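PDB 5T1X: lectin from Colocasia esculenta, which probably binds mannose-containing glycans, as expected of a GNA-related plant lectin. Local coordinates for residues B[67-70]-B[74-77]; B[34-39]-B[43-48]. One frame throughout, in Å; residues are numbered along the deposited sequence. Where two conformers were deposited one is given.

Contact 1: B[67-70]-B[74-77]; sequences IIKD and KTIW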
loop_
_atom_site.group_PDB
_atom_site.type_symbol
_atom_site.label_atom_id
_atom_site.label_comp_id
_atom_site.label_asym_id
_atom_site.label_seq_id
_atom_site.Cartn_x
_atom_site.Cartn_y
_atom_site.Cartn_z
ATOM N N ILE B 67 -1.967 1.216 15.839
ATOM C CA ILE B 67 -2.498 1.229 17.209
ATOM C C ILE B 67 -3.949 1.682 17.257
ATOM O O ILE B 67 -4.351 2.566 16.499
ATOM C CB ILE B 67 -1.610 2.182 18.078
ATOM C CG1 ILE B 67 -0.124 1.744 18.079
ATOM C CG2 ILE B 67 -2.125 2.277 19.532
ATOM C CD1 ILE B 67 0.857 2.878 18.348
ATOM N N ILE B 68 -4.718 1.084 18.183
ATOM C CA ILE B 68 -6.057 1.538 18.564
ATOM C C ILE B 68 -5.865 2.235 19.893
ATOM O O ILE B 68 -5.369 1.615 20.846
ATOM C CB ILE B 68 -7.135 0.413 18.679
ATOM C CG1 ILE B 68 -7.304 -0.366 17.376
ATOM C CG2 ILE B 68 -8.482 0.988 19.199
ATOM C CD1 ILE B 68 -8.254 -1.597 17.566
ATOM N N LYS B 69 -6.251 3.514 19.968
ATOM C CA LYS B 69 -6.190 4.299 21.204
ATOM C C LYS B 69 -7.580 4.667 21.619
ATOM O O LYS B 69 -8.398 4.885 20.739
ATOM C CB LYS B 69 -5.387 5.587 20.961
ATOM C CG LYS B 69 -3.880 5.404 20.831
ATOM C CD LYS B 69 -3.261 5.020 22.164
ATOM C CE LYS B 69 -1.798 5.345 22.245
ATOM N NZ LYS B 69 -1.266 5.074 23.604
ATOM N N ASP B 70 -7.863 4.798 22.930
ATOM C CA ASP B 70 -9.188 5.264 23.338
ATOM C C ASP B 70 -9.147 6.799 23.408
ATOM O O ASP B 70 -8.110 7.397 23.095
ATOM C CB ASP B 70 -9.660 4.622 24.659
ATOM C CG ASP B 70 -8.999 5.073 25.952
ATOM O OD1 ASP B 70 -8.154 6.004 25.909
ATOM O OD2 ASP B 70 -9.354 4.529 27.012
ATOM N N LYS B 74 -5.216 5.837 25.766
ATOM C CA LYS B 74 -4.815 4.582 26.389
ATOM C C LYS B 74 -4.760 3.541 25.268
ATOM O O LYS B 74 -5.694 3.466 24.466
ATOM C CB LYS B 74 -5.785 4.174 27.513
ATOM C CG LYS B 74 -5.440 2.832 28.164
ATOM C CD LYS B 74 -6.544 2.341 29.086
ATOM C CE LYS B 74 -6.570 0.834 29.198
ATOM N NZ LYS B 74 -5.413 0.300 29.969
ATOM N N THR B 75 -3.665 2.768 25.178
ATOM C CA THR B 75 -3.554 1.743 24.134
ATOM C C THR B 75 -4.565 0.616 24.381
ATOM O O THR B 75 -4.599 0.022 25.461
ATOM C CB THR B 75 -2.113 1.194 24.030
ATOM O OG1 THR B 75 -1.238 2.281 23.736
ATOM C CG2 THR B 75 -1.968 0.121 22.940
ATOM N N ILE B 76 -5.397 0.345 23.369
ATOM C CA ILE B 76 -6.396 -0.717 23.400
ATOM C C ILE B 76 -5.864 -1.955 22.655
ATOM O O ILE B 76 -6.148 -3.094 23.042
ATOM C CB ILE B 76 -7.723 -0.184 22.783
ATOM C CG1 ILE B 76 -8.290 1.009 23.596
ATOM C CG2 ILE B 76 -8.749 -1.291 22.567
ATOM C CD1 ILE B 76 -8.427 0.804 25.159
ATOM N N TRP B 77 -5.116 -1.726 21.568
ATOM C CA TRP B 77 -4.563 -2.783 20.727
ATOM C C TRP B 77 -3.397 -2.232 19.939
ATOM O O TRP B 77 -3.384 -1.051 19.591
ATOM C CB TRP B 77 -5.651 -3.325 19.757
ATOM C CG TRP B 77 -5.194 -4.416 18.824
ATOM C CD1 TRP B 77 -5.264 -5.762 19.032
ATOM C CD2 TRP B 77 -4.675 -4.240 17.497
ATOM N NE1 TRP B 77 -4.765 -6.438 17.936
ATOM C CE2 TRP B 77 -4.400 -5.525 16.980
ATOM C CE3 TRP B 77 -4.373 -3.113 16.710
ATOM C CZ2 TRP B 77 -3.855 -5.719 15.700
ATOM C CZ3 TRP B 77 -3.836 -3.306 15.444
ATOM C CH2 TRP B 77 -3.589 -4.593 14.950
#
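The carbonyl oxygen of Ile68 is shared by two successive amides of the facing strand, the signature of a classic beta bulge. Ile76 N gives it a straight bond, 2.8 Å to Ile68 O, whereas the bond from Trp77 N to that oxygen is weak at 3.4 Å. Beyond the bulge the register of this antiparallel hairpin of a beta-prism II lectin has slipped by one residue: Ile68 pairs with Trp77, Lys69 with Thr75. Ile68 N returns a bond to Trp77 O, while on one face of the hairpin CD1 of Ile68 lies 3.8 Å from Trp77 CB. The other face is more polar. The bend of Lys69 at chi2 (-70°) swings its tail across to Thr75, where NZ meets OG1 at 2.8 Å; Phe73 O is a second partner of that ammonium. At the turn Asp70 N donates to Lys74 O. With CG between its backbone N and carbonyl carbon (chi1 73°), the Asp70 carboxylate turns to the start of the facing strand; OD1 receives Asp72 N, and Lys74 N meets the same OD1 from above the carboxylate plane at 2.9 Å.

Contact 2: B[34-39]-B[43-48]; sequences CNLVLY and YGWQSN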
loop_
_atom_site.group_PDB
_atom_site.type_symbol
_atom_site.label_atom_id
_atom_site.label_comp_id
_atom_site.label_asym_id
_atom_site.label_seq_id
_atom_site.Cartn_x
_atom_site.Cartn_y
_atom_site.Cartn_z
ATOM N N CYS B 34 -15.093 0.145 19.647
ATOM C CA CYS B 34 -13.656 0.012 19.901
ATOM C C CYS B 34 -13.075 -1.283 19.304
ATOM O O CYS B 34 -11.926 -1.624 19.598
ATOM C CB CYS B 34 -13.339 0.135 21.393
ATOM S SG CYS B 34 -11.664 0.721 21.740
ATOM N N ASN B 35 -13.819 -1.939 18.406
ATOM C CA ASN B 35 -13.352 -3.149 17.759
ATOM C C ASN B 35 -12.940 -2.877 16.321
ATOM O O ASN B 35 -13.707 -2.272 15.569
ATOM C CB ASN B 35 -14.453 -4.217 17.783
ATOM C CG ASN B 35 -13.948 -5.634 17.704
ATOM O OD1 ASN B 35 -12.800 -5.952 18.049
ATOM N ND2 ASN B 35 -14.828 -6.534 17.329
ATOM N N LEU B 36 -11.732 -3.308 15.947
ATOM C CA LEU B 36 -11.231 -3.214 14.568
ATOM C C LEU B 36 -11.585 -4.525 13.891
ATOM O O LEU B 36 -11.184 -5.586 14.378
ATOM C CB LEU B 36 -9.721 -2.936 14.525
ATOM C CG LEU B 36 -9.072 -2.946 13.136
ATOM C CD1 LEU B 36 -9.538 -1.736 12.283
ATOM C CD2 LEU B 36 -7.552 -2.970 13.277
ATOM N N VAL B 37 -12.395 -4.469 12.822
ATOM C CA VAL B 37 -12.877 -5.697 12.202
ATOM C C VAL B 37 -12.590 -5.749 10.712
ATOM O O VAL B 37 -12.930 -4.833 9.967
ATOM C CB VAL B 37 -14.397 -5.921 12.458
ATOM C CG1 VAL B 37 -14.837 -7.295 11.950
ATOM C CG2 VAL B 37 -14.747 -5.782 13.934
ATOM N N LEU B 38 -12.063 -6.892 10.275
ATOM C CA LEU B 38 -11.878 -7.141 8.865
ATOM C C LEU B 38 -13.045 -8.000 8.412
ATOM O O LEU B 38 -13.151 -9.161 8.820
ATOM C CB LEU B 38 -10.526 -7.817 8.564
ATOM C CG LEU B 38 -10.015 -7.711 7.103
ATOM C CD1 LEU B 38 -8.558 -8.097 7.013
ATOM C CD2 LEU B 38 -10.807 -8.578 6.139
ATOM N N TYR B 39 -13.936 -7.421 7.593
ATOM C CA TYR B 39 -15.051 -8.141 6.989
ATOM C C TYR B 39 -14.586 -8.557 5.610
ATOM O O TYR B 39 -14.537 -7.737 4.702
ATOM C CB TYR B 39 -16.312 -7.248 6.927
ATOM C CG TYR B 39 -16.885 -6.907 8.283
ATOM C CD1 TYR B 39 -17.679 -7.816 8.971
ATOM C CD2 TYR B 39 -16.700 -5.644 8.846
ATOM C CE1 TYR B 39 -18.221 -7.509 10.216
ATOM C CE2 TYR B 39 -17.248 -5.320 10.088
ATOM C CZ TYR B 39 -18.013 -6.258 10.768
ATOM O OH TYR B 39 -18.585 -5.978 11.987
ATOM N N TYR B 43 -12.865 -16.026 6.664
ATOM C CA TYR B 43 -13.336 -16.045 8.054
ATOM C C TYR B 43 -13.363 -14.694 8.753
ATOM O O TYR B 43 -13.874 -14.598 9.881
ATOM C CB TYR B 43 -12.440 -16.998 8.870
ATOM C CG TYR B 43 -12.396 -18.400 8.301
ATOM C CD1 TYR B 43 -13.548 -19.183 8.231
ATOM C CD2 TYR B 43 -11.216 -18.928 7.788
ATOM C CE1 TYR B 43 -13.519 -20.465 7.688
ATOM C CE2 TYR B 43 -11.175 -20.212 7.244
ATOM C CZ TYR B 43 -12.331 -20.972 7.186
ATOM O OH TYR B 43 -12.297 -22.234 6.652
ATOM N N GLY B 44 -12.763 -13.688 8.134
ATOM C CA GLY B 44 -12.659 -12.369 8.734
ATOM C C GLY B 44 -11.618 -12.366 9.835
ATOM O O GLY B 44 -10.915 -13.360 10.047
ATOM N N TRP B 45 -11.531 -11.250 10.551
ATOM C CA TRP B 45 -10.603 -11.062 11.657
ATOM C C TRP B 45 -11.101 -9.934 12.534
ATOM O O TRP B 45 -11.798 -9.041 12.043
ATOM C CB TRP B 45 -9.201 -10.733 11.100
ATOM C CG TRP B 45 -8.153 -10.405 12.131
ATOM C CD1 TRP B 45 -7.230 -11.259 12.663
ATOM C CD2 TRP B 45 -7.878 -9.112 12.694
ATOM N NE1 TRP B 45 -6.420 -10.589 13.551
ATOM C CE2 TRP B 45 -6.789 -9.266 13.582
ATOM C CE3 TRP B 45 -8.440 -7.832 12.522
ATOM C CZ2 TRP B 45 -6.270 -8.196 14.323
ATOM C CZ3 TRP B 45 -7.929 -6.774 13.259
ATOM C CH2 TRP B 45 -6.848 -6.957 14.137
ATOM N N GLN B 46 -10.724 -9.944 13.819
ATOM C CA GLN B 46 -11.059 -8.827 14.709
ATOM C C GLN B 46 -9.978 -8.628 15.764
ATOM O O GLN B 46 -9.267 -9.571 16.113
ATOM C CB GLN B 46 -12.439 -8.994 15.368
ATOM C CG GLN B 46 -12.561 -10.191 16.310
ATOM C CD GLN B 46 -13.519 -9.935 17.450
ATOM O OE1 GLN B 46 -14.516 -9.235 17.331
ATOM N NE2 GLN B 46 -13.281 -10.574 18.570
ATOM N N SER B 47 -9.840 -7.391 16.256
ATOM C CA SER B 47 -8.874 -7.097 17.317
ATOM C C SER B 47 -9.371 -7.669 18.656
ATOM O O SER B 47 -8.571 -7.831 19.574
ATOM C CB SER B 47 -8.650 -5.593 17.423
ATOM O OG SER B 47 -9.884 -4.940 17.661
ATOM N N ASN B 48 -10.690 -7.984 18.757
ATOM C CA ASN B 48 -11.352 -8.541 19.961
ATOM C C ASN B 48 -11.289 -7.530 21.114
ATOM O O ASN B 48 -10.904 -7.863 22.239
ATOM C CB ASN B 48 -10.731 -9.909 20.366
ATOM C CG ASN B 48 -11.442 -10.607 21.493
ATOM O OD1 ASN B 48 -12.655 -10.473 21.670
ATOM N ND2 ASN B 48 -10.682 -11.300 22.332
#
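The QxDxNxVxY sequence motif, which forms the mannose pocket in GNA-related lectins, runs through Asn35, Val37 and Tyr39 of this antiparallel hairpin, and the contact joins its second half to the short outer strand 45-46. Backbone pairing is regular here: Leu38 N and Trp45 O bond at 2.8 Å, Trp45 N returns to Leu38 O, and Ser47 N bonds Leu36 O. At the motif end the side chains take over. With CG trans to its backbone N (chi1 -155°), Asn35 reaches across the hairpin, and ND2 donates to Gln46 OE1 at 2.7 Å. That acceptor lies in the amide plane of Asn35, while ND2 stands above the carbonyl plane of Gln46, the two amides standing almost perpendicular (89°). Ser47 folds its OG back between N and carbonyl carbon (chi1 57°) and accepts Leu36 N at 3.0 Å; the hydroxyl also bonds Thr49 OG1. Asn35 OD1 receives Thr49 N, so the amide is held at both ends.

On the other face Trp45 lies against Leu36. CD2 of Leu36 comes within 3.8 Å of Trp45 CZ3, Leu36 CG sits in plane at the ring edge, and Ser47 N lies over one ring face, offset toward the rim. Leu38 and Trp45 both pack on Ile103 of the partner subunit, whereas the Asn35-Gln46 amide pair lies on the side of Val37. Asp33, which accepts Asn35 N, and Gln31, bonded to Tyr39 OH, are the remaining polar members of the motif. Because both ends of the Asn35 amide are engaged, its rotation is probably fixed, consistent with a preorganised sugar site.

From the N terminus, contact 2 comes first: residues 34-39 and 43-48 close a hairpin at the edge of the sheet built from strands 19-23, 26-30, 36-39 and 45-46. The chain then passes through strand 57-60 before contact 1 closes a second hairpin at the edge of the neighbouring sheet. The two loops follow in series and neither nests nor crosses. They nevertheless meet in space. Trp77 CZ2 packs on Trp45 CH2 at 3.6 Å, and Ile68 CD1 reaches both Leu36 and Ser47. The disulfide of Cys34 to Cys56 ties the loop before strand 36-39 to the loop before strand 57-60 of the other sheet.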